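Local coordinates for putative nucleotide sugar epimerase/ dehydratase (PDB 2Q1S), which binds NADH in a Rossmann fold and is probably a nucleotide-sugar epimerase or dehydratase of lipopolysaccharide O-antigen biosynthesis, at residues L96-L106 / F140-S149; H196-R207 / G277-I285. All coordinates share one frame; numbering follows the deposited sequence. Where two conformers were deposited one is given.

How the contacts relate
Both contacts are parallel strand pairings in one mixed sheet, the NAD-binding core of this epimerase/dehydratase family member. Their centres lie about 12 Å apart, on the same side of the chain's centre. Contact 1 pairs strand 102-105 with strand 145-151; contact 2 pairs strand 203-212 with strand 281-284 and closes later in the chain. Strands 145-151 and 203-212 are neighbours, with Tyr148 O close to Ala206 N, so the four segments form a continuous run across the sheet. Lys145 NZ, reaching to Gly277 O, also ties the two together. Contact 1 meets the dinucleotide directly, whereas contact 2 adds the next strands of the sheet, with the side chain of Arg207 about 8 Å from the dinucleotide.

Contact 1: L96-L106 / F140-S149; sequences LQDEYDYVFHL and FKRLKKVVYS. With NAI (1,4-dihydronicotinamide adenine dinucleotide), chain B.
Phe140 packs on Asp98 through both CB and ring: CB touches Asp98 OD1, and Asp98 CA lies over the ring face as a CH-pi donor, 3.9 Å from the Phe140 centroid. Asp98 in turn straps down the start of 140-149: OD2 accepts from Lys141 N at 2.7 Å and OD1 from Arg142 N, both on the syn side of the carboxylate. Its CG, anti to the backbone N (chi1 -172°), brings both oxygens to these amides. Arg142 runs extended and grips Asp101 side-on, NE to OD1 at 2.9 Å and NH2 to OD2, with the two flat groups turned 53° apart; Glu99 O sits over a guanidinium face. Leu143 CD2 packs on Val103 CG2. Lys144 bends back so that NZ meets Asp101 OD1 at 2.8 Å, from the face of the carboxylate opposite Arg142 NE, and also bonds Arg142 O. Two cations thus share one oxygen, which probably keeps Asp101 ionised, while OD2 is also bonded to Asn34 N.

From Lys145 the strands run parallel. Lys145 CB touches the edge of the Tyr102 ring, and Lys145 O receives Val103 N. Val147 N donates to Val103 O and Val147 O accepts from His105 N; Val147 CB lies 3.8 Å from Phe104 CD2. On the other face Tyr148 CD1 lies alongside His105 CD2; their polar ends turn to Lys185 and Thr130. Finally Ser149 OG shares a 2.9 Å hydrogen bond with NADH O3D, holding the nicotinamide-side ribose at the C-terminal strand ends, as in the Rossmann folds of extended short-chain dehydrogenases.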
loop_
_atom_site.group_PDB
_atom_site.type_symbol
_atom_site.label_atom_id
_atom_site.label_comp_id
_atom_site.label_asym_id
_atom_site.label_seq_id
_atom_site.Cartn_x
_atom_site.Cartn_y
_atom_site.Cartn_z
ATOM N N LEU A 96 -23.146 0.712 9.135
ATOM C CA LEU A 96 -23.547 1.064 7.777
ATOM C C LEU A 96 -24.499 0.015 7.214
ATOM O O LEU A 96 -24.314 -1.194 7.412
ATOM C CB LEU A 96 -22.331 1.213 6.865
ATOM C CG LEU A 96 -21.384 2.373 7.212
ATOM C CD1 LEU A 96 -20.261 2.453 6.177
ATOM C CD2 LEU A 96 -22.128 3.700 7.275
ATOM N N GLN A 97 -25.518 0.503 6.505
ATOM C CA GLN A 97 -26.556 -0.341 5.910
ATOM C C GLN A 97 -26.405 -0.296 4.389
ATOM O O GLN A 97 -25.872 0.665 3.864
ATOM C CB GLN A 97 -27.939 0.170 6.311
ATOM C CG GLN A 97 -28.247 0.074 7.827
ATOM C CD GLN A 97 -27.982 -1.321 8.354
ATOM O OE1 GLN A 97 -28.695 -2.272 8.003
ATOM N NE2 GLN A 97 -26.948 -1.461 9.185
ATOM N N ASP A 98 -26.918 -1.324 3.693
ATOM C CA ASP A 98 -26.876 -1.406 2.223
ATOM C C ASP A 98 -28.015 -0.506 1.679
ATOM O O ASP A 98 -28.985 -0.973 1.070
ATOM C CB ASP A 98 -27.053 -2.869 1.825
ATOM C CG ASP A 98 -26.831 -3.142 0.343
ATOM O OD1 ASP A 98 -26.469 -2.239 -0.445
ATOM O OD2 ASP A 98 -26.997 -4.321 -0.038
ATOM N N GLU A 99 -27.869 0.796 1.926
ATOM C CA GLU A 99 -28.873 1.796 1.552
ATOM C C GLU A 99 -28.331 2.877 0.616
ATOM O O GLU A 99 -28.968 3.908 0.419
ATOM C CB GLU A 99 -29.449 2.446 2.832
ATOM C CG GLU A 99 -28.451 3.354 3.547
ATOM C CD GLU A 99 -29.024 4.070 4.766
ATOM O OE1 GLU A 99 -30.026 4.809 4.626
ATOM O OE2 GLU A 99 -28.481 3.878 5.871
ATOM N N TYR A 100 -27.151 2.640 0.044
ATOM C CA TYR A 100 -26.498 3.626 -0.802
ATOM C C TYR A 100 -26.441 3.195 -2.243
ATOM O O TYR A 100 -26.098 2.045 -2.572
ATOM C CB TYR A 100 -25.053 3.878 -0.339
ATOM C CG TYR A 100 -24.981 4.249 1.128
ATOM C CD1 TYR A 100 -25.238 5.577 1.562
ATOM C CD2 TYR A 100 -24.662 3.285 2.096
ATOM C CE1 TYR A 100 -25.230 5.920 2.938
ATOM C CE2 TYR A 100 -24.620 3.637 3.465
ATOM C CZ TYR A 100 -24.894 4.939 3.863
ATOM O OH TYR A 100 -24.829 5.218 5.218
ATOM N N ASP A 101 -26.784 4.116 -3.118
ATOM C CA ASP A 101 -26.628 3.931 -4.539
ATOM C C ASP A 101 -25.217 4.268 -5.005
ATOM O O ASP A 101 -24.706 3.647 -5.935
ATOM C CB ASP A 101 -27.663 4.782 -5.277
ATOM C CG ASP A 101 -29.060 4.430 -4.870
ATOM O OD1 ASP A 101 -29.470 3.283 -5.104
ATOM O OD2 ASP A 101 -29.718 5.297 -4.266
ATOM N N TYR A 102 -24.638 5.288 -4.392
ATOM C CA TYR A 102 -23.295 5.777 -4.764
ATOM C C TYR A 102 -22.519 6.100 -3.554
ATOM O O TYR A 102 -23.055 6.571 -2.544
ATOM C CB TYR A 102 -23.380 7.010 -5.681
ATOM C CG TYR A 102 -24.060 6.708 -6.985
ATOM C CD1 TYR A 102 -23.366 6.081 -8.025
ATOM C CD2 TYR A 102 -25.430 6.986 -7.189
ATOM C CE1 TYR A 102 -23.967 5.749 -9.218
ATOM C CE2 TYR A 102 -26.065 6.658 -8.385
ATOM C CZ TYR A 102 -25.337 6.046 -9.440
ATOM O OH TYR A 102 -25.951 5.710 -10.634
ATOM N N VAL A 103 -21.225 5.784 -3.613
ATOM C CA VAL A 103 -20.294 6.197 -2.567
ATOM C C VAL A 103 -19.156 6.939 -3.229
ATOM O O VAL A 103 -18.653 6.501 -4.236
ATOM C CB VAL A 103 -19.718 4.952 -1.776
ATOM C CG1 VAL A 103 -18.517 5.328 -0.873
ATOM C CG2 VAL A 103 -20.808 4.263 -0.990
ATOM N N PHE A 104 -18.833 8.107 -2.700
ATOM C CA PHE A 104 -17.641 8.889 -3.120
ATOM C C PHE A 104 -16.653 8.851 -1.973
ATOM O O PHE A 104 -16.988 9.257 -0.897
ATOM C CB PHE A 104 -18.023 10.338 -3.439
ATOM C CG PHE A 104 -18.954 10.471 -4.610
ATOM C CD1 PHE A 104 -20.348 10.383 -4.435
ATOM C CD2 PHE A 104 -18.467 10.614 -5.912
ATOM C CE1 PHE A 104 -21.230 10.496 -5.510
ATOM C CE2 PHE A 104 -19.344 10.760 -7.004
ATOM C CZ PHE A 104 -20.740 10.660 -6.802
ATOM N N HIS A 105 -15.454 8.285 -2.219
ATOM C CA HIS A 105 -14.439 8.203 -1.191
ATOM C C HIS A 105 -13.346 9.246 -1.435
ATOM O O HIS A 105 -12.489 9.031 -2.356
ATOM C CB HIS A 105 -13.879 6.765 -1.163
ATOM C CG HIS A 105 -12.715 6.642 -0.244
ATOM N ND1 HIS A 105 -12.564 7.437 0.864
ATOM C CD2 HIS A 105 -11.604 5.868 -0.318
ATOM C CE1 HIS A 105 -11.410 7.150 1.463
ATOM N NE2 HIS A 105 -10.815 6.199 0.757
ATOM N N LEU A 106 -13.510 10.390 -0.758
ATOM C CA LEU A 106 -12.618 11.557 -0.916
ATOM C C LEU A 106 -11.683 11.804 0.242
ATOM O O LEU A 106 -10.946 12.784 0.243
ATOM C CB LEU A 106 -13.424 12.848 -1.224
ATOM C CG LEU A 106 -14.523 12.671 -2.268
ATOM C CD1 LEU A 106 -15.253 14.035 -2.364
ATOM C CD2 LEU A 106 -14.004 12.229 -3.589
ATOM N N PHE A 140 -22.306 -5.288 -0.329
ATOM C CA PHE A 140 -23.498 -4.446 -0.571
ATOM C C PHE A 140 -23.993 -4.572 -2.021
ATOM O O PHE A 140 -23.206 -4.599 -2.988
ATOM C CB PHE A 140 -23.196 -2.975 -0.293
ATOM C CG PHE A 140 -23.144 -2.605 1.176
ATOM C CD1 PHE A 140 -23.105 -3.584 2.163
ATOM C CD2 PHE A 140 -23.086 -1.251 1.556
ATOM C CE1 PHE A 140 -23.053 -3.215 3.518
ATOM C CE2 PHE A 140 -23.029 -0.882 2.860
ATOM C CZ PHE A 140 -23.010 -1.855 3.852
ATOM N N LYS A 141 -25.307 -4.601 -2.158
ATOM C CA LYS A 141 -25.948 -4.948 -3.415
ATOM C C LYS A 141 -26.646 -3.760 -4.093
ATOM O O LYS A 141 -26.862 -3.784 -5.301
ATOM C CB LYS A 141 -26.973 -6.086 -3.188
ATOM C CG LYS A 141 -26.352 -7.457 -2.802
ATOM C CD LYS A 141 -25.535 -7.975 -3.988
ATOM C CE LYS A 141 -25.054 -9.404 -3.837
ATOM N NZ LYS A 141 -23.939 -9.502 -2.893
ATOM N N ARG A 142 -26.963 -2.732 -3.315
ATOM C CA ARG A 142 -27.630 -1.540 -3.859
ATOM C C ARG A 142 -26.608 -0.623 -4.548
ATOM O O ARG A 142 -26.989 0.224 -5.337
ATOM C CB ARG A 142 -28.338 -0.777 -2.737
ATOM C CG ARG A 142 -29.194 0.361 -3.262
ATOM C CD ARG A 142 -30.141 0.931 -2.217
ATOM N NE ARG A 142 -30.630 2.247 -2.640
ATOM C CZ ARG A 142 -31.447 3.026 -1.949
ATOM N NH1 ARG A 142 -32.021 2.593 -0.830
ATOM N NH2 ARG A 142 -31.748 4.226 -2.420
ATOM N N LEU A 143 -25.314 -0.806 -4.246
ATOM C CA LEU A 143 -24.264 0.049 -4.845
ATOM C C LEU A 143 -24.160 -0.023 -6.329
ATOM O O LEU A 143 -23.962 -1.117 -6.862
ATOM C CB LEU A 143 -22.902 -0.378 -4.358
ATOM C CG LEU A 143 -22.529 0.128 -3.019
ATOM C CD1 LEU A 143 -21.178 -0.493 -2.636
ATOM C CD2 LEU A 143 -22.403 1.665 -3.005
ATOM N N LYS A 144 -24.299 1.110 -7.013
ATOM C CA LYS A 144 -24.033 1.194 -8.443
ATOM C C LYS A 144 -22.573 1.538 -8.727
ATOM O O LYS A 144 -22.048 1.061 -9.723
ATOM C CB LYS A 144 -24.896 2.255 -9.162
ATOM C CG LYS A 144 -26.209 1.786 -9.783
ATOM C CD LYS A 144 -27.092 1.141 -8.738
ATOM C CE LYS A 144 -28.008 2.146 -8.126
ATOM N NZ LYS A 144 -29.012 1.486 -7.209
ATOM N N LYS A 145 -22.003 2.466 -7.961
ATOM C CA LYS A 145 -20.621 2.922 -8.193
ATOM C C LYS A 145 -20.026 3.442 -6.935
ATOM O O LYS A 145 -20.713 4.023 -6.101
ATOM C CB LYS A 145 -20.571 4.012 -9.276
ATOM C CG LYS A 145 -19.450 3.808 -10.353
ATOM C CD LYS A 145 -19.641 2.548 -11.198
ATOM C CE LYS A 145 -20.870 2.651 -12.112
ATOM N NZ LYS A 145 -20.681 3.709 -13.136
ATOM N N VAL A 146 -18.730 3.146 -6.809
ATOM C CA VAL A 146 -17.880 3.682 -5.749
ATOM C C VAL A 146 -16.756 4.464 -6.412
ATOM O O VAL A 146 -15.947 3.863 -7.108
ATOM C CB VAL A 146 -17.263 2.528 -4.866
ATOM C CG1 VAL A 146 -16.379 3.120 -3.795
ATOM C CG2 VAL A 146 -18.420 1.700 -4.278
ATOM N N VAL A 147 -16.730 5.776 -6.219
ATOM C CA VAL A 147 -15.758 6.611 -6.884
ATOM C C VAL A 147 -14.695 7.028 -5.863
ATOM O O VAL A 147 -15.000 7.621 -4.833
ATOM C CB VAL A 147 -16.449 7.866 -7.505
ATOM C CG1 VAL A 147 -15.396 8.707 -8.263
ATOM C CG2 VAL A 147 -17.548 7.414 -8.523
ATOM N N TYR A 148 -13.445 6.737 -6.232
ATOM C CA TYR A 148 -12.267 7.026 -5.407
ATOM C C TYR A 148 -11.434 8.148 -6.059
ATOM O O TYR A 148 -11.074 8.023 -7.243
ATOM C CB TYR A 148 -11.440 5.732 -5.295
ATOM C CG TYR A 148 -10.027 5.950 -4.711
ATOM C CD1 TYR A 148 -9.862 6.419 -3.400
ATOM C CD2 TYR A 148 -8.907 5.678 -5.450
ATOM C CE1 TYR A 148 -8.624 6.610 -2.856
ATOM C CE2 TYR A 148 -7.639 5.894 -4.939
ATOM C CZ TYR A 148 -7.476 6.331 -3.623
ATOM O OH TYR A 148 -6.243 6.534 -3.091
ATOM N N SER A 149 -11.194 9.235 -5.311
ATOM C CA SER A 149 -10.317 10.284 -5.791
ATOM C C SER A 149 -8.864 9.889 -5.665
ATOM O O SER A 149 -8.324 9.818 -4.577
ATOM C CB SER A 149 -10.601 11.592 -5.078
ATOM O OG SER A 149 -10.672 11.413 -3.678
HETATM P PA NAI B . -9.408 17.964 2.069
HETATM O O1A NAI B . -8.344 17.742 3.082
HETATM O O2A NAI B . -10.177 19.306 2.073
HETATM O O5B NAI B . -10.440 16.815 2.056
HETATM C C5B NAI B . -10.243 15.530 2.655
HETATM C C4B NAI B . -11.295 15.263 3.718
HETATM O O4B NAI B . -11.033 13.996 4.310
HETATM C C3B NAI B . -11.238 16.325 4.848
HETATM O O3B NAI B . -12.550 16.870 5.069
HETATM C C2B NAI B . -10.820 15.505 6.060
HETATM O O2B NAI B . -11.328 15.931 7.362
HETATM C C1B NAI B . -11.371 14.121 5.709
HETATM N N9A NAI B . -10.781 13.022 6.455
HETATM C C8A NAI B . -9.470 12.873 6.814
HETATM N N7A NAI B . -9.321 11.710 7.450
HETATM C C5A NAI B . -10.521 11.065 7.510
HETATM C C6A NAI B . -11.051 9.805 8.049
HETATM N N6A NAI B . -10.290 8.908 8.688
HETATM N N1A NAI B . -12.381 9.512 7.899
HETATM C C2A NAI B . -13.173 10.414 7.259
HETATM N N3A NAI B . -12.791 11.585 6.724
HETATM C C4A NAI B . -11.468 11.969 6.811
HETATM O O3 NAI B . -8.633 17.832 0.676
HETATM P PN NAI B . -9.225 17.823 -0.838
HETATM O O1N NAI B . -8.348 18.590 -1.694
HETATM O O2N NAI B . -10.705 18.078 -0.711
HETATM O O5D NAI B . -9.090 16.231 -1.200
HETATM C C5D NAI B . -10.228 15.427 -1.554
HETATM C C4D NAI B . -9.697 14.182 -2.267
HETATM O O4D NAI B . -9.107 14.573 -3.484
HETATM C C3D NAI B . -8.559 13.502 -1.505
HETATM O O3D NAI B . -8.762 12.086 -1.614
HETATM C C2D NAI B . -7.319 13.954 -2.213
HETATM O O2D NAI B . -6.238 12.995 -2.060
HETATM C C1D NAI B . -7.780 14.029 -3.642
HETATM N N1N NAI B . -6.992 14.907 -4.468
HETATM C C2N NAI B . -7.054 16.275 -4.362
HETATM C C3N NAI B . -6.298 17.094 -5.195
HETATM C C7N NAI B . -6.341 18.615 -5.082
HETATM O O7N NAI B . -5.667 19.271 -5.859
HETATM N N7N NAI B . -7.158 19.142 -4.136
HETATM C C4N NAI B . -5.490 16.521 -6.215
HETATM C C5N NAI B . -5.480 15.101 -6.320
HETATM C C6N NAI B . -6.264 14.333 -5.460
HETATM O O HOH W 1 -32.217 -0.115 0.260
#

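Contact 2: H196-R207 / G277-I285; sequences HKQHQLPTVRAR and GTPGGVYNI
His196 turns one face of its imidazole over the Pro279-Gly280 peptide, Gly280 CA standing 3.6 Å from the ring centroid in a CH-pi contact. With CG anti to the backbone N (chi1 169°), the ring reaches from the last turn of helix 180-199 to the type II turn of Thr278 to Gly281. Gly280 has a positive phi (87°), as at the third position of such a turn. Gly280 N donates to Thr203 O at 2.7 Å. Gly280 O accepts from Arg205 NH2, which lies 2.9 Å away with the oxygen in the guanidinium plane.

Val282 serves two arginines on one face of the strands. Its CB lies over the centre of the Arg205 guanidinium, while its CG2 is 3.5 Å from Arg207 NE, over a face of that group and toward its rim. A bend at chi3 (-78°) folds Arg205 back over the valine, whereas Arg207 extends across it. A water joins Arg205 NE, Thr203 OG1 and Gly281 O, and Thr203 OG1 also bonds Ser192 O; another water bridges Arg207 NH1 and Asn284 OD1, while Asn284 ND2 bonds Ser327 O. Both guanidinium groups form salt bridges to Glu189 and Asp170, so their positive charges are probably well balanced; the side chains of Arg205 and Arg207 also pack on Leu174 of the second subunit.

On the opposite face, Val204 CG1 meets the edge of the Tyr283 ring at 3.5 Å from CD1. The tyrosine hydroxyl accepts from Thr278 N and is also bonded to Glu334. Ala206 CB lies 4.2 Å from Ile285 CG1. Backbone bonds alternate from Arg205 N to Gly281 O through to Ile285 N to Arg207 O. Helix 263-276 packs on Val204, Ala206 and Tyr283, consistent with the helix-covered parallel sheet of a Rossmann-type domain.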
loop_
_atom_site.group_PDB
_atom_site.type_symbol
_atom_site.label_atom_id
_atom_site.label_comp_id
_atom_site.label_asym_id
_atom_site.label_seq_id
_atom_site.Cartn_x
_atom_site.Cartn_y
_atom_site.Cartn_z
ATOM N N HIS A 196 -12.750 -4.718 -6.979
ATOM C CA HIS A 196 -13.554 -4.915 -8.185
ATOM C C HIS A 196 -13.393 -6.357 -8.764
ATOM O O HIS A 196 -14.379 -7.035 -9.058
ATOM C CB HIS A 196 -13.259 -3.855 -9.260
ATOM C CG HIS A 196 -13.878 -4.192 -10.580
ATOM N ND1 HIS A 196 -13.174 -4.750 -11.624
ATOM C CD2 HIS A 196 -15.173 -4.122 -10.993
ATOM C CE1 HIS A 196 -13.998 -4.967 -12.638
ATOM N NE2 HIS A 196 -15.216 -4.591 -12.280
ATOM N N LYS A 197 -12.151 -6.821 -8.875
ATOM C CA LYS A 197 -11.875 -8.148 -9.503
ATOM C C LYS A 197 -12.397 -9.252 -8.572
ATOM O O LYS A 197 -13.023 -10.228 -9.014
ATOM C CB LYS A 197 -10.357 -8.300 -9.720
ATOM C CG LYS A 197 -9.914 -9.552 -10.425
ATOM N N GLN A 198 -12.133 -9.103 -7.274
ATOM C CA GLN A 198 -12.447 -10.186 -6.339
ATOM C C GLN A 198 -13.900 -10.215 -5.860
ATOM O O GLN A 198 -14.498 -11.298 -5.691
ATOM C CB GLN A 198 -11.482 -10.118 -5.149
ATOM C CG GLN A 198 -11.600 -11.327 -4.195
ATOM C CD GLN A 198 -11.073 -12.636 -4.775
ATOM O OE1 GLN A 198 -11.375 -13.721 -4.255
ATOM N NE2 GLN A 198 -10.265 -12.541 -5.821
ATOM N N HIS A 199 -14.494 -9.036 -5.699
ATOM C CA HIS A 199 -15.808 -8.914 -5.060
ATOM C C HIS A 199 -16.806 -8.089 -5.872
ATOM O O HIS A 199 -17.903 -7.802 -5.377
ATOM C CB HIS A 199 -15.644 -8.291 -3.670
ATOM C CG HIS A 199 -14.872 -9.144 -2.714
ATOM N ND1 HIS A 199 -15.308 -10.387 -2.312
ATOM C CD2 HIS A 199 -13.688 -8.938 -2.095
ATOM C CE1 HIS A 199 -14.426 -10.904 -1.470
ATOM N NE2 HIS A 199 -13.440 -10.043 -1.314
ATOM N N GLN A 200 -16.434 -7.725 -7.098
ATOM C CA GLN A 200 -17.326 -6.990 -8.010
ATOM C C GLN A 200 -17.714 -5.634 -7.427
ATOM O O GLN A 200 -18.707 -5.055 -7.840
ATOM C CB GLN A 200 -18.572 -7.841 -8.386
ATOM C CG GLN A 200 -18.171 -9.059 -9.252
ATOM C CD GLN A 200 -17.504 -10.159 -8.419
ATOM O OE1 GLN A 200 -18.020 -10.550 -7.350
ATOM N NE2 GLN A 200 -16.338 -10.636 -8.882
ATOM N N LEU A 201 -16.903 -5.115 -6.502
ATOM C CA LEU A 201 -17.163 -3.768 -5.963
ATOM C C LEU A 201 -17.014 -2.791 -7.146
ATOM O O LEU A 201 -15.993 -2.848 -7.832
ATOM C CB LEU A 201 -16.180 -3.420 -4.836
ATOM C CG LEU A 201 -16.524 -2.113 -4.107
ATOM C CD1 LEU A 201 -17.732 -2.222 -3.137
ATOM C CD2 LEU A 201 -15.302 -1.711 -3.312
ATOM N N PRO A 202 -18.057 -1.972 -7.447
ATOM C CA PRO A 202 -18.051 -1.216 -8.715
ATOM C C PRO A 202 -17.247 0.074 -8.685
ATOM O O PRO A 202 -17.811 1.190 -8.706
ATOM C CB PRO A 202 -19.540 -0.963 -8.972
ATOM C CG PRO A 202 -20.138 -0.884 -7.641
ATOM C CD PRO A 202 -19.375 -1.851 -6.751
ATOM N N THR A 203 -15.941 -0.103 -8.556
ATOM C CA THR A 203 -15.053 1.047 -8.312
ATOM C C THR A 203 -14.691 1.783 -9.598
ATOM O O THR A 203 -14.535 1.170 -10.669
ATOM C CB THR A 203 -13.751 0.605 -7.653
ATOM O OG1 THR A 203 -13.048 -0.297 -8.524
ATOM C CG2 THR A 203 -14.035 -0.032 -6.287
ATOM N N VAL A 204 -14.564 3.122 -9.469
ATOM C CA VAL A 204 -14.023 3.937 -10.571
ATOM C C VAL A 204 -13.005 4.874 -9.910
ATOM O O VAL A 204 -13.337 5.504 -8.925
ATOM C CB VAL A 204 -15.119 4.761 -11.232
ATOM C CG1 VAL A 204 -14.506 5.627 -12.335
ATOM C CG2 VAL A 204 -16.162 3.840 -11.802
ATOM N N ARG A 205 -11.777 4.896 -10.442
ATOM C CA ARG A 205 -10.723 5.747 -9.908
ATOM C C ARG A 205 -10.753 7.019 -10.742
ATOM O O ARG A 205 -10.692 6.955 -11.963
ATOM C CB ARG A 205 -9.373 5.029 -10.057
ATOM C CG ARG A 205 -9.312 3.771 -9.136
ATOM C CD ARG A 205 -8.222 2.819 -9.700
ATOM N NE ARG A 205 -8.626 2.051 -10.855
ATOM C CZ ARG A 205 -7.818 1.721 -11.863
ATOM N NH1 ARG A 205 -6.579 2.194 -11.858
ATOM N NH2 ARG A 205 -8.253 0.985 -12.864
ATOM N N ALA A 206 -10.832 8.161 -10.050
ATOM C CA ALA A 206 -10.842 9.473 -10.724
ATOM C C ALA A 206 -9.543 10.169 -10.373
ATOM O O ALA A 206 -9.349 10.515 -9.246
ATOM C CB ALA A 206 -12.057 10.317 -10.232
ATOM N N ARG A 207 -8.638 10.330 -11.350
ATOM C CA ARG A 207 -7.329 10.951 -11.115
ATOM C C ARG A 207 -7.414 12.441 -11.448
ATOM O O ARG A 207 -7.805 12.816 -12.536
ATOM C CB ARG A 207 -6.295 10.311 -12.055
ATOM C CG ARG A 207 -5.923 8.892 -11.650
ATOM C CD ARG A 207 -4.910 8.311 -12.646
ATOM N NE ARG A 207 -4.604 6.932 -12.283
ATOM C CZ ARG A 207 -4.175 5.998 -13.162
ATOM N NH1 ARG A 207 -3.959 6.299 -14.441
ATOM N NH2 ARG A 207 -3.940 4.746 -12.737
ATOM N N GLY A 277 -19.074 5.846 -15.347
ATOM C CA GLY A 277 -17.743 5.213 -15.404
ATOM C C GLY A 277 -17.796 3.684 -15.373
ATOM O O GLY A 277 -18.601 3.094 -14.649
ATOM N N THR A 278 -16.872 3.061 -16.095
ATOM C CA THR A 278 -16.804 1.599 -16.149
ATOM C C THR A 278 -16.269 1.039 -14.819
ATOM O O THR A 278 -15.189 1.460 -14.360
ATOM C CB THR A 278 -15.851 1.182 -17.240
ATOM O OG1 THR A 278 -16.338 1.695 -18.476
ATOM C CG2 THR A 278 -15.794 -0.349 -17.369
ATOM N N PRO A 279 -17.009 0.103 -14.180
ATOM C CA PRO A 279 -16.496 -0.547 -12.966
ATOM C C PRO A 279 -15.117 -1.165 -13.231
ATOM O O PRO A 279 -14.883 -1.827 -14.260
ATOM C CB PRO A 279 -17.560 -1.621 -12.673
ATOM C CG PRO A 279 -18.820 -1.005 -13.228
ATOM C CD PRO A 279 -18.349 -0.413 -14.536
ATOM N N GLY A 280 -14.220 -0.918 -12.285
ATOM C CA GLY A 280 -12.836 -1.346 -12.406
ATOM C C GLY A 280 -11.963 -0.349 -13.136
ATOM O O GLY A 280 -10.751 -0.537 -13.205
ATOM N N GLY A 281 -12.571 0.715 -13.676
ATOM C CA GLY A 281 -11.850 1.615 -14.545
ATOM C C GLY A 281 -11.262 2.836 -13.877
ATOM O O GLY A 281 -11.433 3.060 -12.679
ATOM N N VAL A 282 -10.576 3.630 -14.714
ATOM C CA VAL A 282 -9.884 4.854 -14.245
ATOM C C VAL A 282 -10.015 5.956 -15.292
ATOM O O VAL A 282 -9.891 5.689 -16.496
ATOM C CB VAL A 282 -8.391 4.611 -13.850
ATOM C CG1 VAL A 282 -7.575 3.936 -14.984
ATOM C CG2 VAL A 282 -7.736 5.875 -13.381
ATOM N N TYR A 283 -10.237 7.181 -14.806
ATOM C CA TYR A 283 -10.407 8.343 -15.684
ATOM C C TYR A 283 -9.635 9.512 -15.132
ATOM O O TYR A 283 -9.726 9.821 -13.968
ATOM C CB TYR A 283 -11.876 8.769 -15.784
ATOM C CG TYR A 283 -12.779 7.711 -16.352
ATOM C CD1 TYR A 283 -13.342 6.731 -15.500
ATOM C CD2 TYR A 283 -13.054 7.646 -17.717
ATOM C CE1 TYR A 283 -14.153 5.717 -16.022
ATOM C CE2 TYR A 283 -13.884 6.647 -18.219
ATOM C CZ TYR A 283 -14.412 5.689 -17.379
ATOM O OH TYR A 283 -15.239 4.711 -17.909
ATOM N N ASN A 284 -8.869 10.163 -15.992
ATOM C CA ASN A 284 -8.321 11.486 -15.659
ATOM C C ASN A 284 -9.436 12.536 -15.711
ATOM O O ASN A 284 -10.173 12.613 -16.709
ATOM C CB ASN A 284 -7.232 11.919 -16.646
ATOM C CG ASN A 284 -6.027 10.997 -16.650
ATOM O OD1 ASN A 284 -5.701 10.386 -15.660
ATOM N ND2 ASN A 284 -5.352 10.924 -17.787
ATOM N N ILE A 285 -9.554 13.322 -14.637
ATOM C CA ILE A 285 -10.454 14.485 -14.584
ATOM C C ILE A 285 -9.506 15.720 -14.577
ATOM O O ILE A 285 -8.849 16.030 -13.577
ATOM C CB ILE A 285 -11.361 14.414 -13.293
ATOM C CG1 ILE A 285 -12.223 13.129 -13.336
ATOM C CG2 ILE A 285 -12.248 15.672 -13.162
ATOM C CD1 ILE A 285 -13.021 12.900 -14.610
HETATM O O HOH W 2 -11.380 1.148 -10.431
HETATM O O HOH W 3 -3.383 8.850 -15.667
#